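Local coordinates for protein TagI restriction endonuclease (Thermocrispum agreste, PDB 6GHS) that probably recognises DNA carrying modified cytosine, such as 5-methylcytosine, through its SRA domain and cleaves it with its HNH nuclease domain, at residues H13-Y19 with G121-G126. Residues are numbered along the deposited sequence; the frame is centred on the assembly and turned at random.
Sequences HPEGSTY and GYRYDG
Tyr124 holds CG trans to its own backbone N (chi1 166°), which carries the ring alongside the turn of 13-19, while Tyr19, with CG beside its backbone N (chi1 -48°), brings ring atom CE1 to 4.3 Å from Tyr124 CB. The Tyr124 ring meets the carbonyl of Pro14 with its edge, CD2 lying 3.6 Å from Pro14 O, and its OH is hydrogen-bonded to His9. The backbones are joined by four hydrogen bonds. Tyr19 and Tyr122 form an antiparallel hydrogen-bonded pair, and Thr18 faces Arg123 in the adjoining non-hydrogen-bonded pair. Beyond it, Tyr124 N donates almost straight to Ser17 O (2.8 Å, 173° at the hydrogen), and Tyr124 O accepts Gly16 N at 3.0 Å. Gly16 sits in the type II turn from Pro14 to Ser17, where its positive phi suits a residue without a side chain. On the face shared with Thr18, the methylenes of Arg123 run alongside the turn, CG 3.5 Å from Gly16 O, and its NE salt-bridges Asp125, which also pairs with Arg108. Replacing Tyr124 by alanine is likely to open a gap beside the Pro14 carbonyl and to leave His9 without its hydroxyl partner. Main-chain bonding thus ties the short edge strand 18-19 and its turn to strand 122-137 of the SRA domain, while the charged ends find their partners elsewhere than across the two segments, Glu15 with Lys153.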
ATOM      1  N   HIS A  13     -10.372  -1.050 -27.592  1.00 63.09           N
ATOM      2  CA  HIS A  13      -9.523  -2.240 -27.592  1.00 61.91           C
ATOM      3  C   HIS A  13      -9.585  -2.879 -26.211  1.00 62.07           C
ATOM      4  O   HIS A  13      -8.762  -2.586 -25.336  1.00 56.22           O
ATOM      5  CB  HIS A  13      -8.107  -1.871 -28.002  1.00 59.61           C
ATOM      6  CG  HIS A  13      -8.022  -1.244 -29.362  1.00 58.01           C
ATOM      7  ND1 HIS A  13      -7.883  -1.983 -30.516  1.00 55.79           N
ATOM      8  CD2 HIS A  13      -8.067   0.056 -29.748  1.00 56.16           C
ATOM      9  CE1 HIS A  13      -7.837  -1.165 -31.554  1.00 57.47           C
ATOM     10  NE2 HIS A  13      -7.946   0.078 -31.115  1.00 55.40           N
ATOM     11  N   PRO A  14     -10.599  -3.740 -26.001  1.00 65.38           N
ATOM     12  CA  PRO A  14     -10.754  -4.350 -24.688  1.00 64.07           C
ATOM     13  C   PRO A  14      -9.760  -5.470 -24.476  1.00 58.85           C
ATOM     14  O   PRO A  14      -9.161  -5.956 -25.438  1.00 54.94           O
ATOM     15  CB  PRO A  14     -12.188  -4.917 -24.724  1.00 66.60           C
ATOM     16  CG  PRO A  14     -12.791  -4.479 -26.025  1.00 65.88           C
ATOM     17  CD  PRO A  14     -11.646  -4.208 -26.933  1.00 64.72           C
ATOM     18  N   GLU A  15      -9.599  -5.887 -23.226  1.00 55.51           N
ATOM     19  CA  GLU A  15      -8.806  -7.072 -22.930  1.00 55.93           C
ATOM     20  C   GLU A  15      -9.321  -8.207 -23.799  1.00 56.17           C
ATOM     21  O   GLU A  15     -10.522  -8.310 -24.023  1.00 60.03           O
ATOM     22  CB  GLU A  15      -8.916  -7.432 -21.455  1.00 56.22           C
ATOM     23  CG  GLU A  15      -8.121  -8.663 -21.034  1.00 55.21           C
ATOM     24  CD  GLU A  15      -8.094  -8.860 -19.522  1.00 55.45           C
ATOM     25  OE1 GLU A  15      -7.872 -10.009 -19.100  1.00 52.86           O
ATOM     26  OE2 GLU A  15      -8.291  -7.888 -18.746  1.00 56.34           O
ATOM     27  N   GLY A  16      -8.413  -9.025 -24.318  1.00 57.37           N
ATOM     28  CA  GLY A  16      -8.761 -10.046 -25.315  1.00 57.27           C
ATOM     29  C   GLY A  16      -8.463  -9.689 -26.773  1.00 56.09           C
ATOM     30  O   GLY A  16      -8.191 -10.597 -27.563  1.00 55.91           O
ATOM     31  N   SER A  17      -8.503  -8.396 -27.135  1.00 53.91           N
ATOM     32  CA  SER A  17      -8.232  -7.940 -28.518  1.00 54.77           C
ATOM     33  C   SER A  17      -6.977  -8.577 -29.119  1.00 57.56           C
ATOM     34  O   SER A  17      -5.958  -8.669 -28.438  1.00 60.77           O
ATOM     35  CB  SER A  17      -8.051  -6.419 -28.578  1.00 54.36           C
ATOM     36  OG  SER A  17      -9.081  -5.726 -27.904  1.00 54.21           O
ATOM     37  N   THR A  18      -7.062  -9.016 -30.379  1.00 60.10           N
ATOM     38  CA  THR A  18      -5.928  -9.620 -31.100  1.00 59.70           C
ATOM     39  C   THR A  18      -5.530  -8.733 -32.270  1.00 59.22           C
ATOM     40  O   THR A  18      -6.354  -7.969 -32.782  1.00 58.15           O
ATOM     41  CB  THR A  18      -6.245 -11.029 -31.658  1.00 60.34           C
ATOM     42  OG1 THR A  18      -7.455 -10.981 -32.428  1.00 64.40           O
ATOM     43  CG2 THR A  18      -6.386 -12.056 -30.539  1.00 58.93           C
ATOM     44  N   TYR A  19      -4.256  -8.840 -32.663  1.00 59.79           N
ATOM     45  CA  TYR A  19      -3.652  -8.072 -33.775  1.00 59.66           C
ATOM     46  C   TYR A  19      -2.630  -8.937 -34.533  1.00 61.18           C
ATOM     47  O   TYR A  19      -2.058  -9.881 -33.978  1.00 60.84           O
ATOM     48  CB  TYR A  19      -2.968  -6.794 -33.266  1.00 56.69           C
ATOM     49  CG  TYR A  19      -3.807  -5.967 -32.321  1.00 53.93           C
ATOM     50  CD1 TYR A  19      -3.964  -6.350 -30.988  1.00 53.49           C
ATOM     51  CD2 TYR A  19      -4.434  -4.802 -32.748  1.00 53.76           C
ATOM     52  CE1 TYR A  19      -4.739  -5.612 -30.112  1.00 54.20           C
ATOM     53  CE2 TYR A  19      -5.207  -4.046 -31.874  1.00 56.17           C
ATOM     54  CZ  TYR A  19      -5.358  -4.457 -30.556  1.00 55.24           C
ATOM     55  OH  TYR A  19      -6.126  -3.723 -29.683  1.00 52.50           O
ATOM     56  N   GLY A 121       0.127 -14.049 -34.045  1.00 80.39           N
ATOM     57  CA  GLY A 121      -0.257 -12.644 -33.879  1.00 72.82           C
ATOM     58  C   GLY A 121       0.185 -12.056 -32.548  1.00 67.92           C
ATOM     59  O   GLY A 121       1.239 -12.413 -32.014  1.00 66.90           O
ATOM     60  N   TYR A 122      -0.624 -11.131 -32.035  1.00 63.60           N
ATOM     61  CA  TYR A 122      -0.396 -10.470 -30.746  1.00 59.34           C
ATOM     62  C   TYR A 122      -1.739 -10.250 -30.059  1.00 59.88           C
ATOM     63  O   TYR A 122      -2.621  -9.632 -30.645  1.00 64.07           O
ATOM     64  CB  TYR A 122       0.263  -9.103 -30.948  1.00 55.92           C
ATOM     65  CG  TYR A 122       1.708  -9.151 -31.355  1.00 54.09           C
ATOM     66  CD1 TYR A 122       2.073  -9.105 -32.686  1.00 54.36           C
ATOM     67  CD2 TYR A 122       2.717  -9.221 -30.405  1.00 54.91           C
ATOM     68  CE1 TYR A 122       3.405  -9.142 -33.069  1.00 54.85           C
ATOM     69  CE2 TYR A 122       4.053  -9.259 -30.775  1.00 54.71           C
ATOM     70  CZ  TYR A 122       4.391  -9.220 -32.110  1.00 54.23           C
ATOM     71  OH  TYR A 122       5.709  -9.250 -32.489  1.00 53.90           O
ATOM     72  N   ARG A 123      -1.892 -10.737 -28.827  1.00 59.45           N
ATOM     73  CA  ARG A 123      -3.088 -10.470 -28.014  1.00 57.32           C
ATOM     74  C   ARG A 123      -2.778  -9.411 -26.937  1.00 53.46           C
ATOM     75  O   ARG A 123      -1.681  -9.394 -26.360  1.00 51.82           O
ATOM     76  CB  ARG A 123      -3.600 -11.767 -27.362  1.00 59.06           C
ATOM     77  CG  ARG A 123      -4.932 -11.615 -26.628  1.00 61.84           C
ATOM     78  CD  ARG A 123      -5.370 -12.854 -25.854  1.00 65.57           C
ATOM     79  NE  ARG A 123      -4.285 -13.512 -25.107  1.00 68.80           N
ATOM     80  CZ  ARG A 123      -3.622 -14.613 -25.487  1.00 71.32           C
ATOM     81  NH1 ARG A 123      -3.910 -15.253 -26.622  1.00 76.04           N
ATOM     82  NH2 ARG A 123      -2.656 -15.095 -24.708  1.00 69.83           N
ATOM     83  N   TYR A 124      -3.743  -8.533 -26.677  1.00 48.97           N
ATOM     84  CA  TYR A 124      -3.662  -7.607 -25.554  1.00 48.38           C
ATOM     85  C   TYR A 124      -4.264  -8.284 -24.318  1.00 49.42           C
ATOM     86  O   TYR A 124      -5.464  -8.532 -24.292  1.00 54.99           O
ATOM     87  CB  TYR A 124      -4.396  -6.303 -25.881  1.00 46.93           C
ATOM     88  CG  TYR A 124      -4.651  -5.418 -24.672  1.00 47.73           C
ATOM     89  CD1 TYR A 124      -3.616  -5.069 -23.798  1.00 47.35           C
ATOM     90  CD2 TYR A 124      -5.921  -4.931 -24.401  1.00 47.99           C
ATOM     91  CE1 TYR A 124      -3.848  -4.272 -22.689  1.00 46.22           C
ATOM     92  CE2 TYR A 124      -6.159  -4.132 -23.297  1.00 48.47           C
ATOM     93  CZ  TYR A 124      -5.122  -3.802 -22.448  1.00 47.03           C
ATOM     94  OH  TYR A 124      -5.374  -3.003 -21.359  1.00 46.18           O
ATOM     95  N   ASP A 125      -3.445  -8.562 -23.298  1.00 47.37           N
ATOM     96  CA  ASP A 125      -3.896  -9.275 -22.088  1.00 46.52           C
ATOM     97  C   ASP A 125      -4.188  -8.386 -20.873  1.00 46.49           C
ATOM     98  O   ASP A 125      -4.092  -8.839 -19.735  1.00 45.84           O
ATOM     99  CB  ASP A 125      -2.873 -10.353 -21.709  1.00 47.64           C
ATOM    100  CG  ASP A 125      -2.793 -11.457 -22.733  1.00 49.28           C
ATOM    101  OD1 ASP A 125      -3.241 -11.241 -23.876  1.00 52.65           O
ATOM    102  OD2 ASP A 125      -2.283 -12.549 -22.405  1.00 47.78           O
ATOM    103  N   GLY A 126      -4.587  -7.139 -21.103  1.00 48.78           N
ATOM    104  CA  GLY A 126      -4.968  -6.236 -20.004  1.00 51.36           C
ATOM    105  C   GLY A 126      -3.848  -5.620 -19.171  1.00 50.87           C
ATOM    106  O   GLY A 126      -2.668  -5.761 -19.479  1.00 55.91           O
TER